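Local coordinates for DBF2 kinase activator protein MOB1 (Saccharomyces cerevisiae, PDB 2HJN) that binds and activates the protein kinase DBF2 in the mitotic exit network, allowing its phosphorylation by CDC15 in late anaphase, at residues S96-I110 with H183-L197. Residues are numbered along the deposited sequence; the frame is centred on the assembly and turned at random.
With ZN (zinc ion), chain B.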
loop_
_atom_site.group_PDB
_atom_site.type_symbol
_atom_site.label_atom_id
_atom_site.label_comp_id
_atom_site.label_asym_id
_atom_site.label_seq_id
_atom_site.Cartn_x
_atom_site.Cartn_y
_atom_site.Cartn_z
ATOM N N SER A 96 -3.388 0.399 -3.051
ATOM C CA SER A 96 -2.351 -0.445 -3.646
ATOM C C SER A 96 -2.763 -1.058 -5.002
ATOM O O SER A 96 -1.920 -1.308 -5.891
ATOM C CB SER A 96 -1.907 -1.548 -2.657
ATOM O OG SER A 96 -2.841 -2.613 -2.614
ATOM N N ILE A 97 -4.062 -1.276 -5.175
ATOM C CA ILE A 97 -4.548 -1.937 -6.393
ATOM C C ILE A 97 -5.439 -1.052 -7.279
ATOM O O ILE A 97 -6.044 -1.546 -8.245
ATOM C CB ILE A 97 -5.203 -3.322 -6.092
ATOM C CG1 ILE A 97 -6.259 -3.233 -4.970
ATOM C CG2 ILE A 97 -4.131 -4.300 -5.696
ATOM C CD1 ILE A 97 -7.650 -2.879 -5.424
ATOM N N THR A 98 -5.510 0.238 -6.941
ATOM C CA THR A 98 -6.521 1.127 -7.546
ATOM C C THR A 98 -6.479 1.216 -9.094
ATOM O O THR A 98 -7.546 1.397 -9.771
ATOM C CB THR A 98 -6.426 2.563 -6.963
ATOM O OG1 THR A 98 -7.503 3.330 -7.487
ATOM C CG2 THR A 98 -5.089 3.269 -7.369
ATOM N N GLU A 99 -5.279 1.096 -9.654
ATOM C CA GLU A 99 -5.148 1.125 -11.121
ATOM C C GLU A 99 -5.739 -0.103 -11.808
ATOM O O GLU A 99 -5.894 -0.085 -13.013
ATOM C CB GLU A 99 -3.691 1.321 -11.587
ATOM C CG GLU A 99 -3.066 2.669 -11.279
ATOM C CD GLU A 99 -1.612 2.764 -11.814
ATOM O OE1 GLU A 99 -1.401 2.720 -13.034
ATOM O OE2 GLU A 99 -0.685 2.841 -11.012
ATOM N N PHE A 100 -6.048 -1.165 -11.057
ATOM C CA PHE A 100 -6.659 -2.410 -11.601
ATOM C C PHE A 100 -8.192 -2.452 -11.473
ATOM O O PHE A 100 -8.831 -3.397 -11.915
ATOM C CB PHE A 100 -6.066 -3.630 -10.888
ATOM C CG PHE A 100 -4.542 -3.658 -10.889
ATOM C CD1 PHE A 100 -3.828 -3.526 -9.700
ATOM C CD2 PHE A 100 -3.839 -3.753 -12.078
ATOM C CE1 PHE A 100 -2.429 -3.524 -9.688
ATOM C CE2 PHE A 100 -2.431 -3.753 -12.082
ATOM C CZ PHE A 100 -1.728 -3.642 -10.876
ATOM N N CYS A 101 -8.767 -1.414 -10.871
ATOM C CA CYS A 101 -10.228 -1.300 -10.694
ATOM C C CYS A 101 -10.732 0.001 -11.342
ATOM O O CYS A 101 -10.650 1.088 -10.779
ATOM C CB CYS A 101 -10.592 -1.389 -9.218
ATOM S SG CYS A 101 -12.346 -1.363 -8.869
ATOM N N SER A 102 -11.236 -0.139 -12.565
ATOM C CA SER A 102 -11.798 0.974 -13.349
ATOM C C SER A 102 -13.268 0.695 -13.727
ATOM O O SER A 102 -13.761 -0.402 -13.542
ATOM C CB SER A 102 -10.992 1.187 -14.654
ATOM O OG SER A 102 -11.264 0.142 -15.581
ATOM N N PRO A 103 -13.983 1.718 -14.249
ATOM C CA PRO A 103 -15.343 1.457 -14.674
ATOM C C PRO A 103 -15.456 0.437 -15.816
ATOM O O PRO A 103 -16.551 -0.105 -16.010
ATOM C CB PRO A 103 -15.825 2.813 -15.153
ATOM C CG PRO A 103 -15.045 3.756 -14.469
ATOM C CD PRO A 103 -13.655 3.146 -14.395
ATOM N N GLN A 104 -14.358 0.176 -16.546
ATOM C CA GLN A 104 -14.349 -0.919 -17.572
ATOM C C GLN A 104 -14.042 -2.292 -17.034
ATOM O O GLN A 104 -14.610 -3.274 -17.515
ATOM C CB GLN A 104 -13.458 -0.568 -18.780
ATOM C CG GLN A 104 -13.800 0.852 -19.277
ATOM C CD GLN A 104 -15.080 0.906 -20.102
ATOM O OE1 GLN A 104 -16.091 1.544 -19.720
ATOM N NE2 GLN A 104 -15.049 0.224 -21.252
ATOM N N THR A 105 -13.169 -2.417 -16.022
ATOM C CA THR A 105 -12.981 -3.771 -15.437
ATOM C C THR A 105 -14.145 -4.162 -14.545
ATOM O O THR A 105 -14.548 -5.326 -14.516
ATOM C CB THR A 105 -11.652 -3.919 -14.600
ATOM O OG1 THR A 105 -11.691 -3.010 -13.487
ATOM C CG2 THR A 105 -10.441 -3.613 -15.487
ATOM N N CYS A 106 -14.664 -3.196 -13.799
ATOM C CA CYS A 106 -15.705 -3.471 -12.804
ATOM C C CYS A 106 -16.884 -2.490 -12.963
ATOM O O CYS A 106 -16.996 -1.505 -12.193
ATOM C CB CYS A 106 -15.121 -3.455 -11.343
ATOM S SG CYS A 106 -13.607 -4.436 -11.103
ATOM N N PRO A 107 -17.805 -2.786 -13.939
ATOM C CA PRO A 107 -18.956 -1.931 -14.199
ATOM C C PRO A 107 -20.056 -1.878 -13.115
ATOM O O PRO A 107 -20.923 -1.022 -13.209
ATOM C CB PRO A 107 -19.526 -2.460 -15.542
ATOM C CG PRO A 107 -18.969 -3.798 -15.734
ATOM C CD PRO A 107 -17.742 -3.960 -14.853
ATOM N N ARG A 108 -20.023 -2.794 -12.142
ATOM C CA ARG A 108 -20.954 -2.823 -11.046
ATOM C C ARG A 108 -20.152 -3.110 -9.763
ATOM O O ARG A 108 -19.119 -3.804 -9.786
ATOM C CB ARG A 108 -22.001 -3.931 -11.220
ATOM C CG ARG A 108 -23.017 -3.731 -12.354
ATOM C CD ARG A 108 -23.968 -4.980 -12.399
ATOM N NE ARG A 108 -23.218 -6.247 -12.504
ATOM C CZ ARG A 108 -23.628 -7.439 -12.042
ATOM N NH1 ARG A 108 -24.800 -7.559 -11.409
ATOM N NH2 ARG A 108 -22.848 -8.520 -12.206
HETATM N N MSE A 109 -20.661 -2.634 -8.644
HETATM C CA MSE A 109 -19.997 -2.925 -7.354
HETATM C C MSE A 109 -20.476 -4.308 -6.907
HETATM O O MSE A 109 -21.541 -4.431 -6.304
HETATM C CB MSE A 109 -20.290 -1.816 -6.327
HETATM C CG MSE A 109 -19.711 -2.052 -4.944
HETATM SE SE MSE A 109 -17.731 -2.057 -4.941
HETATM C CE MSE A 109 -17.707 -1.972 -3.003
ATOM N N ILE A 110 -19.695 -5.347 -7.203
ATOM C CA ILE A 110 -20.101 -6.714 -6.898
ATOM C C ILE A 110 -19.105 -7.466 -6.003
ATOM O O ILE A 110 -17.971 -7.029 -5.829
ATOM C CB ILE A 110 -20.433 -7.513 -8.180
ATOM C CG1 ILE A 110 -19.170 -7.666 -9.062
ATOM C CG2 ILE A 110 -21.548 -6.749 -8.954
ATOM C CD1 ILE A 110 -19.323 -8.483 -10.287
ATOM N N HIS A 183 -15.361 -6.609 -2.127
ATOM C CA HIS A 183 -14.951 -6.399 -3.536
ATOM C C HIS A 183 -13.465 -6.780 -3.776
ATOM O O HIS A 183 -13.117 -7.358 -4.826
ATOM C CB HIS A 183 -15.227 -4.948 -3.994
ATOM C CG HIS A 183 -14.953 -4.738 -5.450
ATOM N ND1 HIS A 183 -15.683 -5.360 -6.444
ATOM C CD2 HIS A 183 -13.929 -4.103 -6.071
ATOM C CE1 HIS A 183 -15.143 -5.083 -7.618
ATOM N NE2 HIS A 183 -14.075 -4.323 -7.419
ATOM N N ILE A 184 -12.588 -6.404 -2.836
ATOM C CA ILE A 184 -11.147 -6.685 -2.959
ATOM C C ILE A 184 -10.885 -8.180 -3.061
ATOM O O ILE A 184 -10.185 -8.634 -3.956
ATOM C CB ILE A 184 -10.259 -6.059 -1.768
ATOM C CG1 ILE A 184 -10.199 -4.536 -1.828
ATOM C CG2 ILE A 184 -8.763 -6.473 -1.859
ATOM C CD1 ILE A 184 -9.767 -3.902 -0.509
ATOM N N TYR A 185 -11.454 -8.948 -2.121
ATOM C CA TYR A 185 -11.213 -10.401 -2.039
ATOM C C TYR A 185 -11.772 -11.130 -3.247
ATOM O O TYR A 185 -11.140 -12.047 -3.784
ATOM C CB TYR A 185 -11.915 -10.952 -0.774
ATOM C CG TYR A 185 -11.037 -11.014 0.438
ATOM C CD1 TYR A 185 -11.256 -10.155 1.523
ATOM C CD2 TYR A 185 -9.946 -11.907 0.493
ATOM C CE1 TYR A 185 -10.427 -10.196 2.649
ATOM C CE2 TYR A 185 -9.107 -11.946 1.605
ATOM C CZ TYR A 185 -9.352 -11.086 2.685
ATOM O OH TYR A 185 -8.550 -11.129 3.829
ATOM N N CYS A 186 -12.998 -10.768 -3.658
ATOM C CA CYS A 186 -13.690 -11.462 -4.765
ATOM C C CYS A 186 -13.245 -11.016 -6.180
ATOM O O CYS A 186 -13.371 -11.789 -7.151
ATOM C CB CYS A 186 -15.210 -11.360 -4.636
ATOM S SG CYS A 186 -15.858 -12.082 -3.112
ATOM N N HIS A 187 -12.711 -9.814 -6.312
ATOM C CA HIS A 187 -12.314 -9.339 -7.635
ATOM C C HIS A 187 -10.879 -8.862 -7.851
ATOM O O HIS A 187 -10.441 -8.730 -9.011
ATOM C CB HIS A 187 -13.399 -8.371 -8.158
ATOM C CG HIS A 187 -14.751 -9.034 -8.214
ATOM N ND1 HIS A 187 -15.082 -9.930 -9.199
ATOM C CD2 HIS A 187 -15.781 -9.056 -7.331
ATOM C CE1 HIS A 187 -16.295 -10.403 -8.977
ATOM N NE2 HIS A 187 -16.727 -9.910 -7.831
ATOM N N HIS A 188 -10.127 -8.640 -6.761
ATOM C CA HIS A 188 -8.727 -8.174 -6.914
ATOM C C HIS A 188 -7.660 -8.956 -6.157
ATOM O O HIS A 188 -6.541 -8.472 -6.009
ATOM C CB HIS A 188 -8.642 -6.661 -6.606
ATOM C CG HIS A 188 -9.505 -5.839 -7.521
ATOM N ND1 HIS A 188 -9.201 -5.651 -8.851
ATOM C CD2 HIS A 188 -10.734 -5.300 -7.337
ATOM C CE1 HIS A 188 -10.164 -4.956 -9.430
ATOM N NE2 HIS A 188 -11.107 -4.719 -8.531
ATOM N N PHE A 189 -7.988 -10.140 -5.658
ATOM C CA PHE A 189 -6.995 -10.840 -4.797
ATOM C C PHE A 189 -5.705 -11.182 -5.525
ATOM O O PHE A 189 -4.654 -11.172 -4.881
ATOM C CB PHE A 189 -7.568 -12.073 -4.112
ATOM C CG PHE A 189 -6.706 -12.645 -2.970
ATOM C CD1 PHE A 189 -6.816 -12.145 -1.653
ATOM C CD2 PHE A 189 -5.844 -13.739 -3.179
ATOM C CE1 PHE A 189 -6.023 -12.674 -0.601
ATOM C CE2 PHE A 189 -5.055 -14.240 -2.126
ATOM C CZ PHE A 189 -5.150 -13.725 -0.847
ATOM N N ASN A 190 -5.785 -11.537 -6.807
ATOM C CA ASN A 190 -4.562 -11.836 -7.609
ATOM C C ASN A 190 -3.524 -10.716 -7.613
ATOM O O ASN A 190 -2.325 -10.964 -7.698
ATOM C CB ASN A 190 -4.841 -12.269 -9.077
ATOM C CG ASN A 190 -5.979 -11.474 -9.782
ATOM O OD1 ASN A 190 -6.484 -11.939 -10.818
ATOM N ND2 ASN A 190 -6.381 -10.296 -9.246
ATOM N N GLU A 191 -4.010 -9.490 -7.501
ATOM C CA GLU A 191 -3.151 -8.296 -7.611
ATOM C C GLU A 191 -2.534 -8.024 -6.251
ATOM O O GLU A 191 -1.404 -7.626 -6.151
ATOM C CB GLU A 191 -3.971 -7.120 -8.143
ATOM C CG GLU A 191 -4.273 -7.218 -9.682
ATOM C CD GLU A 191 -5.752 -7.044 -10.033
ATOM O OE1 GLU A 191 -6.574 -6.805 -9.139
ATOM O OE2 GLU A 191 -6.112 -7.147 -11.223
ATOM N N ILE A 192 -3.291 -8.296 -5.207
ATOM C CA ILE A 192 -2.842 -8.172 -3.839
ATOM C C ILE A 192 -1.649 -9.156 -3.642
ATOM O O ILE A 192 -0.600 -8.811 -3.086
ATOM C CB ILE A 192 -4.052 -8.440 -2.864
ATOM C CG1 ILE A 192 -5.024 -7.212 -2.773
ATOM C CG2 ILE A 192 -3.587 -8.983 -1.436
ATOM C CD1 ILE A 192 -4.284 -5.931 -2.286
ATOM N N LEU A 193 -1.841 -10.371 -4.137
ATOM C CA LEU A 193 -0.821 -11.438 -4.152
ATOM C C LEU A 193 0.448 -11.074 -4.933
ATOM O O LEU A 193 1.575 -11.276 -4.448
ATOM C CB LEU A 193 -1.479 -12.716 -4.760
ATOM C CG LEU A 193 -0.997 -14.128 -4.426
ATOM C CD1 LEU A 193 -0.952 -14.340 -2.949
ATOM C CD2 LEU A 193 -1.927 -15.172 -5.079
ATOM N N GLU A 194 0.285 -10.576 -6.157
ATOM C CA GLU A 194 1.417 -9.982 -6.944
ATOM C C GLU A 194 2.314 -8.997 -6.131
ATOM O O GLU A 194 3.544 -8.944 -6.325
ATOM C CB GLU A 194 0.835 -9.265 -8.165
ATOM C CG GLU A 194 1.818 -8.729 -9.207
ATOM C CD GLU A 194 1.286 -7.482 -10.007
ATOM O OE1 GLU A 194 2.151 -6.602 -10.271
ATOM O OE2 GLU A 194 0.039 -7.380 -10.373
ATOM N N LEU A 195 1.685 -8.227 -5.234
ATOM C CA LEU A 195 2.375 -7.207 -4.438
ATOM C C LEU A 195 2.768 -7.725 -3.042
ATOM O O LEU A 195 3.281 -6.974 -2.197
ATOM C CB LEU A 195 1.488 -5.965 -4.337
ATOM C CG LEU A 195 1.182 -5.187 -5.634
ATOM C CD1 LEU A 195 0.092 -4.143 -5.403
ATOM C CD2 LEU A 195 2.489 -4.561 -6.189
ATOM N N ASN A 196 2.504 -9.006 -2.798
ATOM C CA ASN A 196 2.873 -9.669 -1.544
ATOM C C ASN A 196 2.122 -9.043 -0.350
ATOM O O ASN A 196 2.656 -8.929 0.724
ATOM C CB ASN A 196 4.415 -9.699 -1.322
ATOM C CG ASN A 196 5.180 -10.209 -2.554
ATOM O OD1 ASN A 196 4.872 -11.279 -3.104
ATOM N ND2 ASN A 196 6.169 -9.411 -3.018
ATOM N N LEU A 197 0.854 -8.673 -0.550
ATOM C CA LEU A 197 0.072 -8.008 0.507
ATOM C C LEU A 197 -0.984 -8.912 1.102
ATOM O O LEU A 197 -1.856 -8.443 1.830
ATOM C CB LEU A 197 -0.621 -6.767 -0.054
ATOM C CG LEU A 197 0.307 -5.591 -0.295
ATOM C CD1 LEU A 197 -0.378 -4.490 -1.184
ATOM C CD2 LEU A 197 0.654 -5.027 1.075
HETATM ZN ZN ZN B . -12.825 -3.684 -9.032
HETATM O O HOH W 1 -9.050 -5.960 -12.588
#
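The Cys2His2 zinc site of the Mob1/phocein fold joins the loop after helix 75-97 to the end of helix 165-187. C101 SG and C106 SG reach the zinc from the loop, and H183 and H188 come from the helical side, each through NE2 at 2.1 Å. Both imidazoles are held from behind by their ND1 atoms. H183 ND1 donates to I110 O at 2.9 Å, almost straight (174°) and in the planes of both ring and carbonyl, which, with the zinc bond at NE2, fixes the ring's rotation. H188 ND1 donates a hydrogen bond to E191 OE1, on its syn lone pair, at 2.9 Å; this second-shell carboxylate probably makes the imidazole a stronger zinc ligand. E191 bends at chi2 (129°), laying its carboxylate nearly parallel to the F100 ring, planes 9° apart, with CG over one ring face, 3.9 Å from the centroid. F100 O meets the edge of the H188 ring, 3.2 Å from CE1. On the H183 side, M109 SE, a selenomethionine selenium, lies obliquely 3.9 Å from H183 CG. Away from the metal, I97 sends CG2 against E191 CB (3.7 Å) and I192 CD1, while I97 CD1 approaches the H188 ring. Helix 132-147 covers the zinc site through A132, which touches C101, C106 and H183; at the far end, S96 and L197 pack on M92 of the second subunit, while helix 198-214 meets I192 through L201.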